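Local coordinates for protein enoyl-CoA hydratase (Geobacillus kaustophilus, PDB 2PPY) that probably catalyses the hydration of 2-enoyl-CoA thioesters in the beta-oxidation of fatty acids, as the enoyl-CoA hydratases of the crotonase family do, at residues D46-P51 and L94-R99; N73-R76 and F82-Q85; A122-F127 and N214-I219. All coordinates share one frame; numbering follows the deposited sequence.

In the fold
Contacts 1 and 3 are buried polar sites, their centres about 12 Å apart. They touch where Lys216 of contact 3 reaches Ile97 O of contact 1. Contact 2 lies at the periphery of the subunit, against neighbouring subunits, its centre about 25 Å from that of contact 1, on an earlier turn of the same long helix, 80-99. In contact 1 one arginine reaches a backbone carbonyl; in contact 3 a lysine and an aspartate meet between the backbones. The peripheral pair, 73-76 and 82-85, has no hydrogen bond between its segments and relies on phenyl rings and lysine methylenes. Contacts 1 and 2 also both meet the third subunit.

Contact 1: D46-P51 and L94-R99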
loop_
_atom_site.group_PDB
_atom_site.type_symbol
_atom_site.label_atom_id
_atom_site.label_comp_id
_atom_site.label_asym_id
_atom_site.label_seq_id
_atom_site.Cartn_x
_atom_site.Cartn_y
_atom_site.Cartn_z
ATOM N N ASP A 46 -2.815 -26.960 15.669
ATOM C CA ASP A 46 -3.643 -28.150 15.825
ATOM C C ASP A 46 -5.040 -27.918 15.269
ATOM O O ASP A 46 -5.539 -28.707 14.469
ATOM C CB ASP A 46 -3.771 -28.532 17.296
ATOM C CG ASP A 46 -4.733 -29.687 17.505
ATOM O OD1 ASP A 46 -4.383 -30.822 17.124
ATOM O OD2 ASP A 46 -5.842 -29.458 18.035
ATOM N N ILE A 47 -5.668 -26.831 15.706
ATOM C CA ILE A 47 -7.013 -26.496 15.267
ATOM C C ILE A 47 -7.101 -26.282 13.760
ATOM O O ILE A 47 -8.095 -26.663 13.137
ATOM C CB ILE A 47 -7.537 -25.252 16.017
ATOM C CG1 ILE A 47 -7.658 -25.578 17.512
ATOM C CG2 ILE A 47 -8.888 -24.829 15.456
ATOM C CD1 ILE A 47 -7.997 -24.401 18.394
ATOM N N ARG A 48 -6.061 -25.683 13.177
ATOM C CA ARG A 48 -6.027 -25.439 11.735
ATOM C C ARG A 48 -6.110 -26.750 10.964
ATOM O O ARG A 48 -6.846 -26.864 9.989
ATOM C CB ARG A 48 -4.725 -24.741 11.328
ATOM C CG ARG A 48 -4.681 -23.235 11.474
ATOM C CD ARG A 48 -3.281 -22.761 11.101
ATOM N NE ARG A 48 -3.158 -21.313 10.965
ATOM C CZ ARG A 48 -2.069 -20.713 10.496
ATOM N NH1 ARG A 48 -1.023 -21.439 10.126
ATOM N NH2 ARG A 48 -2.025 -19.393 10.388
ATOM N N PHE A 49 -5.333 -27.736 11.400
ATOM C CA PHE A 49 -5.300 -29.028 10.732
ATOM C C PHE A 49 -6.482 -29.920 11.091
ATOM O O PHE A 49 -6.515 -31.090 10.715
ATOM C CB PHE A 49 -3.978 -29.739 11.043
ATOM C CG PHE A 49 -2.828 -29.271 10.196
ATOM C CD1 PHE A 49 -2.512 -29.922 9.005
ATOM C CD2 PHE A 49 -2.066 -28.171 10.577
ATOM C CE1 PHE A 49 -1.454 -29.489 8.208
ATOM C CE2 PHE A 49 -1.005 -27.729 9.787
ATOM C CZ PHE A 49 -0.700 -28.391 8.600
ATOM N N ASP A 50 -7.449 -29.365 11.814
ATOM C CA ASP A 50 -8.641 -30.113 12.204
ATOM C C ASP A 50 -9.834 -29.548 11.435
ATOM O O ASP A 50 -10.459 -28.587 11.872
ATOM C CB ASP A 50 -8.889 -29.977 13.706
ATOM C CG ASP A 50 -9.991 -30.898 14.201
ATOM O OD1 ASP A 50 -10.819 -31.336 13.377
ATOM O OD2 ASP A 50 -10.035 -31.173 15.418
ATOM N N PRO A 51 -10.171 -30.157 10.286
ATOM C CA PRO A 51 -11.270 -29.775 9.392
ATOM C C PRO A 51 -12.636 -29.584 10.047
ATOM O O PRO A 51 -13.466 -28.821 9.554
ATOM C CB PRO A 51 -11.300 -30.914 8.374
ATOM C CG PRO A 51 -9.896 -31.393 8.357
ATOM C CD PRO A 51 -9.547 -31.405 9.817
ATOM N N LEU A 94 0.088 -14.444 17.123
ATOM C CA LEU A 94 -1.168 -13.722 17.002
ATOM C C LEU A 94 -1.517 -13.500 15.528
ATOM O O LEU A 94 -2.685 -13.566 15.150
ATOM C CB LEU A 94 -1.092 -12.379 17.740
ATOM C CG LEU A 94 -0.956 -12.442 19.270
ATOM C CD1 LEU A 94 -1.171 -11.042 19.845
ATOM C CD2 LEU A 94 -1.988 -13.417 19.868
ATOM N N ASP A 95 -0.509 -13.259 14.695
ATOM C CA ASP A 95 -0.746 -13.034 13.269
ATOM C C ASP A 95 -1.429 -14.222 12.585
ATOM O O ASP A 95 -2.173 -14.044 11.616
ATOM C CB ASP A 95 0.569 -12.744 12.523
ATOM C CG ASP A 95 1.267 -11.483 13.010
ATOM O OD1 ASP A 95 0.585 -10.559 13.499
ATOM O OD2 ASP A 95 2.509 -11.414 12.879
ATOM N N LYS A 96 -1.165 -15.430 13.078
ATOM C CA LYS A 96 -1.734 -16.644 12.494
ATOM C C LYS A 96 -3.264 -16.735 12.519
ATOM O O LYS A 96 -3.864 -17.399 11.677
ATOM C CB LYS A 96 -1.115 -17.871 13.173
ATOM C CG LYS A 96 0.395 -17.950 12.945
ATOM C CD LYS A 96 1.089 -19.056 13.735
ATOM C CE LYS A 96 0.784 -20.442 13.183
ATOM N NZ LYS A 96 1.802 -21.433 13.647
ATOM N N ILE A 97 -3.893 -16.060 13.475
ATOM C CA ILE A 97 -5.347 -16.087 13.599
ATOM C C ILE A 97 -6.076 -15.525 12.372
ATOM O O ILE A 97 -7.023 -16.134 11.872
ATOM C CB ILE A 97 -5.801 -15.313 14.870
ATOM C CG1 ILE A 97 -5.244 -16.007 16.115
ATOM C CG2 ILE A 97 -7.323 -15.260 14.944
ATOM C CD1 ILE A 97 -5.522 -15.281 17.408
ATOM N N ALA A 98 -5.639 -14.369 11.887
ATOM C CA ALA A 98 -6.267 -13.754 10.723
ATOM C C ALA A 98 -6.141 -14.634 9.479
ATOM O O ALA A 98 -6.931 -14.511 8.549
ATOM C CB ALA A 98 -5.646 -12.387 10.457
ATOM N N ARG A 99 -5.149 -15.519 9.467
ATOM C CA ARG A 99 -4.936 -16.403 8.329
ATOM C C ARG A 99 -5.638 -17.750 8.480
ATOM O O ARG A 99 -5.691 -18.526 7.525
ATOM C CB ARG A 99 -3.435 -16.647 8.121
ATOM C CG ARG A 99 -2.611 -15.379 8.023
ATOM C CD ARG A 99 -1.164 -15.669 7.650
ATOM N NE ARG A 99 -0.326 -14.485 7.825
ATOM C CZ ARG A 99 0.632 -14.373 8.740
ATOM N NH1 ARG A 99 0.891 -15.380 9.569
ATOM N NH2 ARG A 99 1.320 -13.246 8.838
#
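Arg48, in the last turn of helix 34-48, reaches Lys96 in helix 80-99 across a wide gap; the nearest alpha carbons, Arg48 CA and Ile97 CA, are 9.6 Å apart. The arginine spans it with a chain extended from CG to NE. Its NH2 donates to Lys96 O at 3.0 Å with an N-H...O angle of 158°. The carbonyl oxygen lies at the edge of the guanidinium, in its plane, but is approached from the flank, the C=O...N angle being 111°. Arg48 NH2 also packs 3.3 Å from Lys96 CB and 3.8 Å from Arg99 CB. Helices 34-48 and 80-99 are the connections of two successive beta-alpha-beta crossovers of the crotonase fold, joining strands 19-24, 55-60 and 103-108, and this bond ties one to the other. Ser100 OG bonds both Lys96 O and Arg48 NE. The lysine chain crosses the arginine at about a right angle and bends at chi3 (73°), which lays Lys96 CE over one guanidinium face, toward its rim, 3.7 Å from Arg48 NH1. The two cationic ends come close, Arg48 NH1 to Lys96 NZ 4.5 Å, yet each has its own anion. Lys96 NZ forms a salt bridge with Asp45, while Glu92 of the second subunit takes Arg48 NH1 and Arg99 NH1 on its two oxygens; Arg99 NH2 bonds Asn228 OD1 of the fourth subunit.

Contact 2: N73-R76 and F82-Q85; sequences NFLR and FKTQ
Phe74, whose ring meets Phe82, bonds through its backbone N to Asp71 OD1, an oxygen that also takes a weak bond from Asn73 N. No hydrogen bond joins 73-76 to 82-85. Phe74 CZ touches Phe82 CE2 at 3.8 Å, and Phe74 CE1 lies at the edge of the Phe82 ring, in its plane. Phe74 swings its CG anti to the backbone N (chi1 175°), which brings the ring end nearer to 82-85 than its CB direction would suggest. Leu34 touches both rings, and Phe82 also meets the ring of Phe49 of the second subunit. Beside the rings, Lys83 is stretched out beyond CG, its aliphatic flank packing on a carbonyl, with Lys83 CE 3.4 Å from Leu75 O. The straight chain ends at Leu75 and Arg76: Lys83 CE lies 4.1 Å from Leu75 CD2, and Lys83 NZ 3.8 Å from Arg76 CD. Like charges approach here, Arg76 NE to Lys83 NZ 4.4 Å, though Leu75 and Arg76 are poorly ordered and such details uncertain. Leu251 of the third subunit packs on Leu75 and Arg76, and its Phe242 on Lys83. The whole is a short helix and loop leading into helix 80-99, packed against its first turn. In crotonase relatives the residues just before the short helix supply one backbone N-H of the oxyanion hole, and the same is probably true here.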
loop_
_atom_site.group_PDB
_atom_site.type_symbol
_atom_site.label_atom_id
_atom_site.label_comp_id
_atom_site.label_asym_id
_atom_site.label_seq_id
_atom_site.Cartn_x
_atom_site.Cartn_y
_atom_site.Cartn_z
ATOM N N ASN A 73 7.741 -10.240 35.787
ATOM C CA ASN A 73 8.871 -10.939 36.392
ATOM C C ASN A 73 9.634 -11.665 35.298
ATOM O O ASN A 73 10.862 -11.603 35.231
ATOM C CB ASN A 73 8.394 -11.949 37.439
ATOM C CG ASN A 73 7.965 -11.289 38.733
ATOM O OD1 ASN A 73 8.738 -10.558 39.356
ATOM N ND2 ASN A 73 6.728 -11.546 39.148
ATOM N N PHE A 74 8.898 -12.357 34.438
ATOM C CA PHE A 74 9.518 -13.077 33.339
ATOM C C PHE A 74 10.048 -12.073 32.325
ATOM O O PHE A 74 11.202 -12.152 31.908
ATOM C CB PHE A 74 8.507 -14.015 32.673
ATOM C CG PHE A 74 9.043 -14.714 31.458
ATOM C CD1 PHE A 74 9.004 -14.098 30.209
ATOM C CD2 PHE A 74 9.625 -15.974 31.563
ATOM C CE1 PHE A 74 9.537 -14.726 29.083
ATOM C CE2 PHE A 74 10.162 -16.609 30.443
ATOM C CZ PHE A 74 10.117 -15.982 29.201
ATOM N N LEU A 75 9.196 -11.128 31.940
ATOM C CA LEU A 75 9.561 -10.098 30.971
ATOM C C LEU A 75 10.925 -9.526 31.325
ATOM O O LEU A 75 11.862 -9.612 30.533
ATOM C CB LEU A 75 8.500 -8.991 30.959
ATOM C CG LEU A 75 8.552 -7.902 29.879
ATOM C CD1 LEU A 75 7.225 -7.160 29.856
ATOM C CD2 LEU A 75 9.701 -6.938 30.145
ATOM N N ARG A 76 11.043 -8.942 32.513
ATOM C CA ARG A 76 12.324 -8.393 32.931
ATOM C C ARG A 76 13.217 -9.575 33.269
ATOM O O ARG A 76 12.775 -10.720 33.212
ATOM C CB ARG A 76 12.164 -7.488 34.154
ATOM C CG ARG A 76 13.434 -6.717 34.508
ATOM C CD ARG A 76 13.948 -5.924 33.305
ATOM N NE ARG A 76 15.178 -5.189 33.591
ATOM C CZ ARG A 76 15.275 -4.207 34.482
ATOM N NH1 ARG A 76 14.213 -3.834 35.184
ATOM N NH2 ARG A 76 16.438 -3.596 34.670
ATOM N N PHE A 82 16.665 -11.213 23.884
ATOM C CA PHE A 82 15.731 -12.296 24.161
ATOM C C PHE A 82 14.323 -11.702 24.112
ATOM O O PHE A 82 13.392 -12.339 23.628
ATOM C CB PHE A 82 15.968 -12.900 25.547
ATOM C CG PHE A 82 14.960 -13.958 25.918
ATOM C CD1 PHE A 82 15.135 -15.278 25.516
ATOM C CD2 PHE A 82 13.801 -13.620 26.612
ATOM C CE1 PHE A 82 14.170 -16.244 25.796
ATOM C CE2 PHE A 82 12.833 -14.575 26.895
ATOM C CZ PHE A 82 13.016 -15.891 26.486
ATOM N N LYS A 83 14.180 -10.479 24.619
ATOM C CA LYS A 83 12.887 -9.792 24.627
ATOM C C LYS A 83 12.416 -9.559 23.197
ATOM O O LYS A 83 11.230 -9.684 22.887
ATOM C CB LYS A 83 12.997 -8.444 25.342
ATOM C CG LYS A 83 13.271 -8.530 26.837
ATOM C CD LYS A 83 13.334 -7.144 27.456
ATOM C CE LYS A 83 13.575 -7.208 28.948
ATOM N NZ LYS A 83 13.614 -5.850 29.559
ATOM N N THR A 84 13.363 -9.211 22.332
ATOM C CA THR A 84 13.073 -8.967 20.929
ATOM C C THR A 84 12.520 -10.234 20.294
ATOM O O THR A 84 11.514 -10.193 19.591
ATOM C CB THR A 84 14.350 -8.536 20.169
ATOM O OG1 THR A 84 14.803 -7.276 20.675
ATOM C CG2 THR A 84 14.075 -8.421 18.673
ATOM N N GLN A 85 13.174 -11.365 20.547
ATOM C CA GLN A 85 12.721 -12.624 19.976
ATOM C C GLN A 85 11.449 -13.136 20.643
ATOM O O GLN A 85 10.635 -13.807 20.012
ATOM C CB GLN A 85 13.831 -13.674 20.060
ATOM C CG GLN A 85 15.053 -13.325 19.226
ATOM C CD GLN A 85 14.685 -12.889 17.816
ATOM O OE1 GLN A 85 13.941 -13.577 17.113
ATOM N NE2 GLN A 85 15.209 -11.741 17.394
#

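Contact 3: A122-F127 and N214-I219; sequences ACDLRF and NIKLAI
A buried salt bridge joins the start of strand 125-129, in the central sheet of the crotonase fold, to helix 209-222 of the C-terminal helical region. Asp124, just ahead of the strand, and Lys216 point toward each other and make the whole contact, although Asp124 CA and Lys216 CA are 7.8 Å apart. Lys216 NZ meets Asp124 OD2 at 2.7 Å, on the syn lone pair, the side facing the other carboxylate oxygen. A weak second bond runs from Lys216 NZ to Asp124 OD1 at 3.1 Å, so the ammonium group straddles the carboxylate unevenly. The lysine does not arrive straight: bends at chi2 (-86°) and chi4 (66°) fold its chain against the acid, with Lys216 CG 3.6 Å from Asp124 OD2. The ammonium also bonds Ile97 O and Gln102 O, while Asp124 OD2 accepts from Tyr104 N. Such an arrangement would be expected to favour the charged forms of both groups despite their burial. The backbone of the same aspartate faces a neighbour, Asp124 O being hydrogen-bonded to Ser161 OG of the fifth subunit. Strand 125-129 then runs parallel to strand 103-108, with strand 186-188 on its other flank, while Lys216 links helix 209-222 to the C-terminal part of helix 80-99, through Ile97 O, and to the turn before strand 103-108, through Gln102 O.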
loop_
_atom_site.group_PDB
_atom_site.type_symbol
_atom_site.label_atom_id
_atom_site.label_comp_id
_atom_site.label_asym_id
_atom_site.label_seq_id
_atom_site.Cartn_x
_atom_site.Cartn_y
_atom_site.Cartn_z
ATOM N N ALA A 122 -6.199 -9.474 18.261
ATOM C CA ALA A 122 -5.804 -10.353 17.158
ATOM C C ALA A 122 -6.912 -11.334 16.764
ATOM O O ALA A 122 -6.840 -11.965 15.714
ATOM C CB ALA A 122 -4.533 -11.112 17.522
ATOM N N CYS A 123 -7.933 -11.465 17.608
ATOM C CA CYS A 123 -9.053 -12.349 17.299
ATOM C C CYS A 123 -10.013 -11.610 16.364
ATOM O O CYS A 123 -9.970 -10.383 16.273
ATOM C CB CYS A 123 -9.784 -12.758 18.580
ATOM S SG CYS A 123 -8.794 -13.757 19.717
ATOM N N ASP A 124 -10.876 -12.353 15.677
ATOM C CA ASP A 124 -11.831 -11.766 14.735
ATOM C C ASP A 124 -12.945 -10.966 15.407
ATOM O O ASP A 124 -13.428 -9.979 14.848
ATOM C CB ASP A 124 -12.454 -12.866 13.861
ATOM C CG ASP A 124 -11.408 -13.695 13.133
ATOM O OD1 ASP A 124 -10.472 -13.092 12.574
ATOM O OD2 ASP A 124 -11.518 -14.943 13.110
ATOM N N LEU A 125 -13.355 -11.394 16.598
ATOM C CA LEU A 125 -14.419 -10.717 17.332
ATOM C C LEU A 125 -14.121 -10.698 18.826
ATOM O O LEU A 125 -13.377 -11.532 19.325
ATOM C CB LEU A 125 -15.756 -11.430 17.102
ATOM C CG LEU A 125 -16.300 -11.561 15.677
ATOM C CD1 LEU A 125 -17.396 -12.628 15.638
ATOM C CD2 LEU A 125 -16.824 -10.217 15.199
ATOM N N ARG A 126 -14.724 -9.746 19.533
ATOM C CA ARG A 126 -14.543 -9.615 20.974
ATOM C C ARG A 126 -15.884 -9.383 21.669
ATOM O O ARG A 126 -16.570 -8.408 21.373
ATOM C CB ARG A 126 -13.602 -8.444 21.279
ATOM C CG ARG A 126 -12.140 -8.696 20.898
ATOM C CD ARG A 126 -11.417 -7.384 20.622
ATOM N NE ARG A 126 -11.922 -6.765 19.398
ATOM C CZ ARG A 126 -11.680 -7.228 18.174
ATOM N NH1 ARG A 126 -10.932 -8.312 18.005
ATOM N NH2 ARG A 126 -12.204 -6.620 17.117
ATOM N N PHE A 127 -16.257 -10.292 22.572
ATOM C CA PHE A 127 -17.507 -10.182 23.337
ATOM C C PHE A 127 -17.114 -10.013 24.802
ATOM O O PHE A 127 -16.301 -10.778 25.320
ATOM C CB PHE A 127 -18.376 -11.443 23.187
ATOM C CG PHE A 127 -18.813 -11.739 21.767
ATOM C CD1 PHE A 127 -18.786 -10.752 20.780
ATOM C CD2 PHE A 127 -19.269 -13.012 21.423
ATOM C CE1 PHE A 127 -19.202 -11.035 19.465
ATOM C CE2 PHE A 127 -19.687 -13.304 20.116
ATOM C CZ PHE A 127 -19.654 -12.311 19.136
ATOM N N ASN A 214 -14.459 -18.412 4.474
ATOM C CA ASN A 214 -13.929 -17.612 3.379
ATOM C C ASN A 214 -14.245 -16.125 3.567
ATOM O O ASN A 214 -13.480 -15.270 3.131
ATOM C CB ASN A 214 -14.469 -18.130 2.037
ATOM C CG ASN A 214 -13.658 -19.296 1.496
ATOM O OD1 ASN A 214 -12.922 -19.951 2.237
ATOM N ND2 ASN A 214 -13.793 -19.568 0.199
ATOM N N ILE A 215 -15.361 -15.816 4.222
ATOM C CA ILE A 215 -15.726 -14.420 4.477
ATOM C C ILE A 215 -14.711 -13.800 5.442
ATOM O O ILE A 215 -14.238 -12.677 5.233
ATOM C CB ILE A 215 -17.132 -14.301 5.117
ATOM C CG1 ILE A 215 -18.212 -14.582 4.072
ATOM C CG2 ILE A 215 -17.320 -12.909 5.714
ATOM C CD1 ILE A 215 -19.616 -14.648 4.653
ATOM N N LYS A 216 -14.392 -14.543 6.501
ATOM C CA LYS A 216 -13.438 -14.100 7.508
ATOM C C LYS A 216 -12.072 -13.864 6.874
ATOM O O LYS A 216 -11.393 -12.902 7.207
ATOM C CB LYS A 216 -13.352 -15.133 8.646
ATOM C CG LYS A 216 -12.175 -14.960 9.613
ATOM C CD LYS A 216 -10.922 -15.660 9.085
ATOM C CE LYS A 216 -9.688 -15.345 9.917
ATOM N NZ LYS A 216 -9.764 -15.873 11.306
ATOM N N LEU A 217 -11.671 -14.742 5.960
ATOM C CA LEU A 217 -10.392 -14.586 5.280
ATOM C C LEU A 217 -10.426 -13.365 4.360
ATOM O O LEU A 217 -9.474 -12.587 4.294
ATOM C CB LEU A 217 -10.072 -15.830 4.444
ATOM C CG LEU A 217 -9.750 -17.128 5.191
ATOM C CD1 LEU A 217 -9.582 -18.256 4.187
ATOM C CD2 LEU A 217 -8.483 -16.944 6.021
ATOM N N ALA A 218 -11.531 -13.212 3.644
ATOM C CA ALA A 218 -11.694 -12.100 2.722
ATOM C C ALA A 218 -11.510 -10.746 3.396
ATOM O O ALA A 218 -10.810 -9.873 2.881
ATOM C CB ALA A 218 -13.071 -12.170 2.063
ATOM N N ILE A 219 -12.129 -10.577 4.557
ATOM C CA ILE A 219 -12.060 -9.307 5.273
ATOM C C ILE A 219 -10.764 -9.049 6.041
ATOM O O ILE A 219 -10.182 -7.972 5.929
ATOM C CB ILE A 219 -13.249 -9.174 6.243
ATOM C CG1 ILE A 219 -14.563 -9.229 5.454
ATOM C CG2 ILE A 219 -13.145 -7.869 7.031
ATOM C CD1 ILE A 219 -15.800 -9.252 6.334
#